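Local coordinates for protein acylneuraminate lyase (Mycoplasma synoviae, PDB 4N4P) that belongs to the dihydrodipicolinate synthetase family of TIM-barrel proteins and occurs here as an assembly of four chains, at residues A[18-23]-A[278-283]; A[256-261]-A[266-271]. All coordinates share one frame; numbering follows the deposited sequence.

From the N terminus, the chain leaves strand 9-12 of the barrel and enters the loop 18-23 that leads to helix 26-39. It then runs through the rest of the barrel and into three C-terminal helices, 231-248, 253-263 and 280-294. Contact 1 joins that early loop to the start of the last helix and so closes a long loop, holding 254 residues between its segments. Contact 2 lies within this span and closes a short one, where the chain folds back along helix 253-263. Their centres are about 9 Å apart, and the two meet directly: Phe18 O lies 2.7 Å from Tyr270 N, probably a hydrogen bond. Together they tie the first strand-to-helix loop to the C-terminal helices.

Contact 1 of 2, residues A[18-23]-A[278-283]; sequences FTKDGK and YEDEEI
Lys20 and Asp280 are the closest backbone pair, yet their CA atoms stand 10.9 Å apart, a gap bridged by side chains alone. Segment 18-23 contains a type I beta turn from Thr19 to Gly22, closed by Gly22 N to Thr19 O at 2.8 Å. Segment 278-283 enters helix 280-294, with Glu279 at the N-cap. The two side chains approach from opposite directions. Lys20 is stretched as far as CE and bends at its last torsion (chi4 -104°), turning NZ to Asp280 OD2 in a salt bridge of 2.8 Å. The ammonium meets the syn side of the carboxylate but sits 31° out of its plane. Tyr270 OH adds weak hydrogen bonds to Lys20 NZ and Asp280 OD1. A long lysine suits the gap, and an aspartate in the first turn of a helix is probably favoured by the helix dipole. Within the turn, Asp21 OD1 accepts from both Thr19 OG1 and Lys23 NZ, while Gly22 takes a positive phi (95°) that would press a side chain against the preceding carbonyl oxygen. This is a surface salt bridge linking a beta-alpha loop of a TIM barrel to its C-terminal helical extension.

Contact 2 of 2, residues A[256-261]-A[266-271]; sequences SLKAIM and VDAGYT
Met261 and Lys258, one turn apart on helix 253-263, face the chain as it returns along the helix in segment 266-271. Helix 253-263 and the loop that follows it belong to the C-terminal helical extension of the TIM barrel. The tight part lies at Met261. Its CB packs 3.6 Å from Ala268 CB and 3.9 Å from Val266 CB, and the small alanine lets the loop come this close. Beyond CB the methionine heads away from the loop, though SD is still 3.9 Å from Ala268 CB, and the side chain also packs on Val32 and Phe35 of helix 26-39. Val266 N donates to Met261 O at 3.0 Å, fixing the start of the return. An inverse gamma turn centred on Asp267 follows, closed by Ala268 N to Val266 O, and Gly269 then takes a positive phi (69°) that glycine accommodates readily.

The looser side is at Asp267, partly exposed and touching nothing of segment 256-261. Its CB points away from that segment, and OD2 is hydrogen-bonded to His25 NE2. The CB of Tyr270 points away too; this residue meets Lys258 through its backbone carbonyl, while its ring makes a cation-pi contact with Arg262, farther along the same helix.

Lys258 is buried, and its aliphatic stem passes close to the loop backbone, CB lying 3.5 Å from Gly269 O. Ala268 O, beside this stem, is buried and has no polar partner in the model. The lysine chain is extended beyond CG (chi2 170°), which carries NZ to Thr16 O, which accepts a hydrogen bond, and to Glu53 OE2, with which it forms a salt bridge. Lys258 NZ also donates to Tyr270 O at 2.8 Å, approaching from above the carbonyl plane.

Contact 1 of 2, residues A[18-23]-A[278-283]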
ATOM      1  N   PHE A  18     -34.436   7.227   6.161  1.00 11.14           N
ATOM      2  CA  PHE A  18     -34.832   6.656   7.444  1.00 12.29           C
ATOM      3  C   PHE A  18     -35.313   7.770   8.341  1.00 12.86           C
ATOM      4  O   PHE A  18     -34.879   8.906   8.206  1.00 12.89           O
ATOM      5  CB  PHE A  18     -33.654   5.974   8.148  1.00 11.25           C
ATOM      6  CG  PHE A  18     -32.970   4.910   7.333  1.00 13.97           C
ATOM      7  CD1 PHE A  18     -33.602   3.702   7.049  1.00 12.66           C
ATOM      8  CD2 PHE A  18     -31.669   5.110   6.880  1.00 10.31           C
ATOM      9  CE1 PHE A  18     -32.948   2.718   6.308  1.00 14.86           C
ATOM     10  CE2 PHE A  18     -31.008   4.139   6.156  1.00 13.12           C
ATOM     11  CZ  PHE A  18     -31.651   2.943   5.851  1.00 12.17           C
ATOM     12  N   THR A  19     -36.206   7.441   9.269  1.00 14.68           N
ATOM     13  CA  THR A  19     -36.640   8.410  10.279  1.00 15.52           C
ATOM     14  C   THR A  19     -35.496   8.664  11.235  1.00 16.44           C
ATOM     15  O   THR A  19     -34.541   7.896  11.281  1.00 16.68           O
ATOM     16  CB  THR A  19     -37.866   7.885  11.080  1.00 15.16           C
ATOM     17  OG1 THR A  19     -37.475   6.748  11.834  1.00 16.26           O
ATOM     18  CG2 THR A  19     -38.985   7.485  10.116  1.00 15.79           C
ATOM     19  N   LYS A  20     -35.585   9.747  12.003  1.00 18.21           N
ATOM     20  CA  LYS A  20     -34.555  10.047  12.994  1.00 20.17           C
ATOM     21  C   LYS A  20     -34.265   8.865  13.887  1.00 20.52           C
ATOM     22  O   LYS A  20     -33.113   8.635  14.261  1.00 20.52           O
ATOM     23  CB  LYS A  20     -34.946  11.234  13.861  1.00 20.84           C
ATOM     24  CG  LYS A  20     -34.842  12.565  13.181  1.00 23.41           C
ATOM     25  CD  LYS A  20     -35.166  13.682  14.177  1.00 27.71           C
ATOM     26  CE  LYS A  20     -35.136  15.047  13.509  1.00 31.07           C
ATOM     27  NZ  LYS A  20     -33.900  15.779  13.869  1.00 34.73           N
ATOM     28  N   ASP A  21     -35.296   8.095  14.218  1.00 21.52           N
ATOM     29  CA  ASP A  21     -35.069   6.975  15.110  1.00 22.81           C
ATOM     30  C   ASP A  21     -34.747   5.674  14.387  1.00 22.63           C
ATOM     31  O   ASP A  21     -34.731   4.615  15.001  1.00 22.35           O
ATOM     32  CB  ASP A  21     -36.188   6.812  16.153  1.00 24.03           C
ATOM     33  CG  ASP A  21     -37.547   6.558  15.543  1.00 27.43           C
ATOM     34  OD1 ASP A  21     -37.669   6.205  14.343  1.00 32.08           O
ATOM     35  OD2 ASP A  21     -38.534   6.718  16.295  1.00 34.19           O
ATOM     36  N   GLY A  22     -34.520   5.759  13.075  1.00 21.64           N
ATOM     37  CA  GLY A  22     -33.969   4.631  12.330  1.00 21.09           C
ATOM     38  C   GLY A  22     -34.933   3.698  11.625  1.00 20.59           C
ATOM     39  O   GLY A  22     -34.511   2.646  11.173  1.00 21.02           O
ATOM     40  N   LYS A  23     -36.219   4.035  11.566  1.00 20.23           N
ATOM     41  CA  LYS A  23     -37.179   3.197  10.841  1.00 19.75           C
ATOM     42  C   LYS A  23     -37.075   3.519   9.354  1.00 18.24           C
ATOM     43  O   LYS A  23     -36.875   4.675   9.004  1.00 17.77           O
ATOM     44  CB  LYS A  23     -38.610   3.483  11.291  1.00 20.70           C
ATOM     45  CG  LYS A  23     -38.919   3.120  12.757  1.00 25.24           C
ATOM     46  CD  LYS A  23     -40.442   3.240  13.067  1.00 29.49           C
ATOM     47  CE  LYS A  23     -40.994   4.661  12.859  1.00 32.03           C
ATOM     48  NZ  LYS A  23     -40.307   5.668  13.733  1.00 33.14           N
ATOM     49  N   TYR A 278     -25.355  14.499  12.781  1.00 15.27           N
ATOM     50  CA  TYR A 278     -24.908  15.870  13.028  1.00 16.91           C
ATOM     51  C   TYR A 278     -25.983  16.647  13.776  1.00 18.45           C
ATOM     52  O   TYR A 278     -27.138  16.252  13.786  1.00 18.50           O
ATOM     53  CB  TYR A 278     -24.576  16.584  11.703  1.00 15.79           C
ATOM     54  CG  TYR A 278     -23.324  16.082  11.043  1.00 16.37           C
ATOM     55  CD1 TYR A 278     -22.082  16.640  11.350  1.00 14.89           C
ATOM     56  CD2 TYR A 278     -23.374  15.019  10.115  1.00 14.54           C
ATOM     57  CE1 TYR A 278     -20.915  16.173  10.766  1.00 13.54           C
ATOM     58  CE2 TYR A 278     -22.220  14.552   9.525  1.00 15.73           C
ATOM     59  CZ  TYR A 278     -20.998  15.123   9.840  1.00 13.76           C
ATOM     60  OH  TYR A 278     -19.861  14.615   9.255  1.00 13.71           O
ATOM     61  N   GLU A 279     -25.626  17.770  14.389  1.00 21.05           N
ATOM     62  CA  GLU A 279     -26.693  18.639  14.904  1.00 23.51           C
ATOM     63  C   GLU A 279     -27.453  19.207  13.704  1.00 24.07           C
ATOM     64  O   GLU A 279     -26.855  19.449  12.642  1.00 22.62           O
ATOM     65  CB  GLU A 279     -26.151  19.724  15.855  1.00 24.59           C
ATOM     66  CG  GLU A 279     -25.320  19.178  17.021  1.00 29.52           C
ATOM     67  CD  GLU A 279     -26.084  18.180  17.914  1.00 36.53           C
ATOM     68  OE1 GLU A 279     -27.169  18.533  18.437  1.00 39.28           O
ATOM     69  OE2 GLU A 279     -25.593  17.038  18.098  1.00 37.79           O
ATOM     70  N   ASP A 280     -28.772  19.374  13.844  1.00 24.31           N
ATOM     71  CA  ASP A 280     -29.592  19.764  12.698  1.00 26.00           C
ATOM     72  C   ASP A 280     -29.143  21.100  12.085  1.00 25.20           C
ATOM     73  O   ASP A 280     -29.126  21.251  10.869  1.00 25.23           O
ATOM     74  CB  ASP A 280     -31.098  19.770  13.025  1.00 27.00           C
ATOM     75  CG  ASP A 280     -31.809  18.480  12.574  1.00 30.41           C
ATOM     76  OD1 ASP A 280     -31.245  17.716  11.742  1.00 31.48           O
ATOM     77  OD2 ASP A 280     -32.941  18.230  13.060  1.00 33.96           O
ATOM     78  N   GLU A 281     -28.738  22.046  12.922  1.00 24.77           N
ATOM     79  CA  GLU A 281     -28.322  23.347  12.396  1.00 23.97           C
ATOM     80  C   GLU A 281     -26.994  23.254  11.654  1.00 21.97           C
ATOM     81  O   GLU A 281     -26.848  23.866  10.592  1.00 22.26           O
ATOM     82  CB  GLU A 281     -28.277  24.429  13.478  1.00 24.94           C
ATOM     83  CG  GLU A 281     -29.654  24.982  13.880  1.00 29.41           C
ATOM     84  CD  GLU A 281     -30.539  25.348  12.686  1.00 34.41           C
ATOM     85  OE1 GLU A 281     -31.587  24.683  12.498  1.00 36.11           O
ATOM     86  OE2 GLU A 281     -30.179  26.290  11.936  1.00 36.87           O
ATOM     87  N   GLU A 282     -26.046  22.487  12.198  1.00 19.10           N
ATOM     88  CA  GLU A 282     -24.748  22.279  11.566  1.00 18.03           C
ATOM     89  C   GLU A 282     -24.892  21.682  10.145  1.00 15.51           C
ATOM     90  O   GLU A 282     -24.292  22.172   9.174  1.00 13.65           O
ATOM     91  CB  GLU A 282     -23.852  21.374  12.430  1.00 18.68           C
ATOM     92  CG  GLU A 282     -22.440  21.203  11.862  1.00 23.13           C
ATOM     93  CD  GLU A 282     -21.600  20.109  12.540  1.00 26.50           C
ATOM     94  OE1 GLU A 282     -21.970  19.620  13.628  1.00 30.35           O
ATOM     95  OE2 GLU A 282     -20.568  19.710  11.956  1.00 27.57           O
ATOM     96  N   ILE A 283     -25.693  20.635  10.024  1.00 13.80           N
ATOM     97  CA  ILE A 283     -25.791  19.956   8.731  1.00 11.99           C
ATOM     98  C   ILE A 283     -26.657  20.785   7.782  1.00 12.34           C
ATOM     99  O   ILE A 283     -26.474  20.731   6.570  1.00 11.27           O
ATOM    100  CB  ILE A 283     -26.293  18.468   8.890  1.00 11.88           C
ATOM    101  CG1 ILE A 283     -25.970  17.632   7.633  1.00 10.23           C
ATOM    102  CG2 ILE A 283     -27.793  18.425   9.285  1.00 13.27           C
ATOM    103  CD1 ILE A 283     -24.463  17.538   7.307  1.00 11.91           C
TER

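Contact 2 of 2, residues A[256-261]-A[266-271]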
ATOM      1  N   SER A 256     -25.048  14.575   4.229  1.00  8.74           N
ATOM      2  CA  SER A 256     -25.059  15.795   3.432  1.00  8.16           C
ATOM      3  C   SER A 256     -26.069  15.715   2.300  1.00  7.89           C
ATOM      4  O   SER A 256     -26.825  16.676   2.058  1.00  7.30           O
ATOM      5  CB  SER A 256     -23.670  16.052   2.854  1.00  7.92           C
ATOM      6  OG  SER A 256     -22.747  16.314   3.890  1.00  8.80           O
ATOM      7  N   LEU A 257     -26.071  14.592   1.591  1.00  6.90           N
ATOM      8  CA  LEU A 257     -27.067  14.412   0.512  1.00  6.98           C
ATOM      9  C   LEU A 257     -28.491  14.523   1.078  1.00  8.51           C
ATOM     10  O   LEU A 257     -29.350  15.205   0.516  1.00  8.32           O
ATOM     11  CB  LEU A 257     -26.884  13.072  -0.206  1.00  7.22           C
ATOM     12  CG  LEU A 257     -25.582  12.905  -1.012  1.00  7.00           C
ATOM     13  CD1 LEU A 257     -25.480  11.435  -1.546  1.00  9.12           C
ATOM     14  CD2 LEU A 257     -25.540  13.899  -2.153  1.00  7.88           C
ATOM     15  N   LYS A 258     -28.734  13.850   2.197  1.00  8.25           N
ATOM     16  CA  LYS A 258     -30.079  13.865   2.784  1.00  9.00           C
ATOM     17  C   LYS A 258     -30.452  15.267   3.240  1.00  9.07           C
ATOM     18  O   LYS A 258     -31.557  15.730   2.967  1.00  9.87           O
ATOM     19  CB  LYS A 258     -30.195  12.830   3.910  1.00  9.24           C
ATOM     20  CG  LYS A 258     -30.376  11.396   3.346  1.00  8.88           C
ATOM     21  CD  LYS A 258     -30.249  10.333   4.418  1.00 10.71           C
ATOM     22  CE  LYS A 258     -30.366   8.935   3.782  1.00 10.03           C
ATOM     23  NZ  LYS A 258     -30.505   7.795   4.798  1.00 11.30           N
ATOM     24  N   ALA A 259     -29.508  15.969   3.862  1.00  8.89           N
ATOM     25  CA  ALA A 259     -29.748  17.347   4.303  1.00  8.75           C
ATOM     26  C   ALA A 259     -30.068  18.295   3.157  1.00  8.71           C
ATOM     27  O   ALA A 259     -30.934  19.185   3.275  1.00  7.76           O
ATOM     28  CB  ALA A 259     -28.552  17.868   5.100  1.00  8.34           C
ATOM     29  N   ILE A 260     -29.360  18.112   2.043  1.00  8.46           N
ATOM     30  CA  ILE A 260     -29.616  18.927   0.848  1.00  9.52           C
ATOM     31  C   ILE A 260     -31.015  18.659   0.329  1.00 10.18           C
ATOM     32  O   ILE A 260     -31.763  19.586   0.028  1.00 10.72           O
ATOM     33  CB  ILE A 260     -28.522  18.741  -0.222  1.00  9.20           C
ATOM     34  CG1 ILE A 260     -27.205  19.328   0.316  1.00  8.86           C
ATOM     35  CG2 ILE A 260     -28.942  19.418  -1.561  1.00 11.25           C
ATOM     36  CD1 ILE A 260     -25.935  18.878  -0.474  1.00  7.34           C
ATOM     37  N   MET A 261     -31.381  17.387   0.252  1.00 10.90           N
ATOM     38  CA  MET A 261     -32.738  17.043  -0.148  1.00 11.27           C
ATOM     39  C   MET A 261     -33.769  17.649   0.789  1.00 11.62           C
ATOM     40  O   MET A 261     -34.721  18.275   0.305  1.00 12.26           O
ATOM     41  CB  MET A 261     -32.913  15.538  -0.277  1.00 11.17           C
ATOM     42  CG  MET A 261     -32.147  14.990  -1.459  1.00 11.00           C
ATOM     43  SD  MET A 261     -32.564  13.262  -1.682  1.00 12.83           S
ATOM     44  CE  MET A 261     -31.358  12.733  -2.909  1.00 13.08           C
ATOM     45  N   VAL A 266     -37.694  17.869   0.414  1.00 14.22           N
ATOM     46  CA  VAL A 266     -37.825  16.438   0.148  1.00 14.08           C
ATOM     47  C   VAL A 266     -37.640  15.681   1.465  1.00 13.86           C
ATOM     48  O   VAL A 266     -36.649  15.867   2.162  1.00 14.24           O
ATOM     49  CB  VAL A 266     -36.769  15.961  -0.906  1.00 12.94           C
ATOM     50  CG1 VAL A 266     -36.901  14.456  -1.197  1.00 15.43           C
ATOM     51  CG2 VAL A 266     -36.910  16.766  -2.196  1.00 13.69           C
ATOM     52  N   ASP A 267     -38.600  14.835   1.798  1.00 14.46           N
ATOM     53  CA  ASP A 267     -38.595  14.101   3.060  1.00 15.06           C
ATOM     54  C   ASP A 267     -37.594  12.939   3.004  1.00 14.32           C
ATOM     55  O   ASP A 267     -37.961  11.768   3.135  1.00 14.34           O
ATOM     56  CB  ASP A 267     -40.025  13.612   3.354  1.00 16.45           C
ATOM     57  CG  ASP A 267     -40.278  13.290   4.822  1.00 19.45           C
ATOM     58  OD1 ASP A 267     -39.417  13.529   5.692  1.00 20.95           O
ATOM     59  OD2 ASP A 267     -41.408  12.807   5.113  1.00 24.91           O
ATOM     60  N   ALA A 268     -36.311  13.277   2.842  1.00 13.76           N
ATOM     61  CA  ALA A 268     -35.257  12.298   2.645  1.00 13.08           C
ATOM     62  C   ALA A 268     -34.756  11.635   3.921  1.00 13.31           C
ATOM     63  O   ALA A 268     -33.990  10.672   3.855  1.00 13.05           O
ATOM     64  CB  ALA A 268     -34.069  12.944   1.889  1.00 13.14           C
ATOM     65  N   GLY A 269     -35.153  12.168   5.078  1.00 13.02           N
ATOM     66  CA  GLY A 269     -34.830  11.539   6.359  1.00 12.55           C
ATOM     67  C   GLY A 269     -33.364  11.594   6.736  1.00 12.99           C
ATOM     68  O   GLY A 269     -32.659  12.535   6.368  1.00 12.87           O
ATOM     69  N   TYR A 270     -32.934  10.610   7.518  1.00 12.68           N
ATOM     70  CA  TYR A 270     -31.598  10.580   8.121  1.00 13.26           C
ATOM     71  C   TYR A 270     -30.878   9.279   7.830  1.00 12.15           C
ATOM     72  O   TYR A 270     -31.476   8.304   7.352  1.00 12.05           O
ATOM     73  CB  TYR A 270     -31.692  10.843   9.647  1.00 13.86           C
ATOM     74  CG  TYR A 270     -32.282  12.222   9.911  1.00 15.79           C
ATOM     75  CD1 TYR A 270     -31.452  13.314  10.132  1.00 18.47           C
ATOM     76  CD2 TYR A 270     -33.664  12.447   9.838  1.00 20.37           C
ATOM     77  CE1 TYR A 270     -31.969  14.589  10.323  1.00 22.24           C
ATOM     78  CE2 TYR A 270     -34.194  13.729  10.016  1.00 22.74           C
ATOM     79  CZ  TYR A 270     -33.335  14.786  10.264  1.00 22.42           C
ATOM     80  OH  TYR A 270     -33.844  16.049  10.451  1.00 28.16           O
ATOM     81  N   THR A 271     -29.585   9.263   8.121  1.00 12.84           N
ATOM     82  CA  THR A 271     -28.798   8.044   8.057  1.00 12.09           C
ATOM     83  C   THR A 271     -29.081   7.179   9.265  1.00 12.65           C
ATOM     84  O   THR A 271     -29.589   7.666  10.264  1.00 13.87           O
ATOM     85  CB  THR A 271     -27.285   8.348   7.989  1.00 12.30           C
ATOM     86  OG1 THR A 271     -26.869   9.087   9.153  1.00 11.00           O
ATOM     87  CG2 THR A 271     -26.998   9.177   6.738  1.00 11.03           C
TER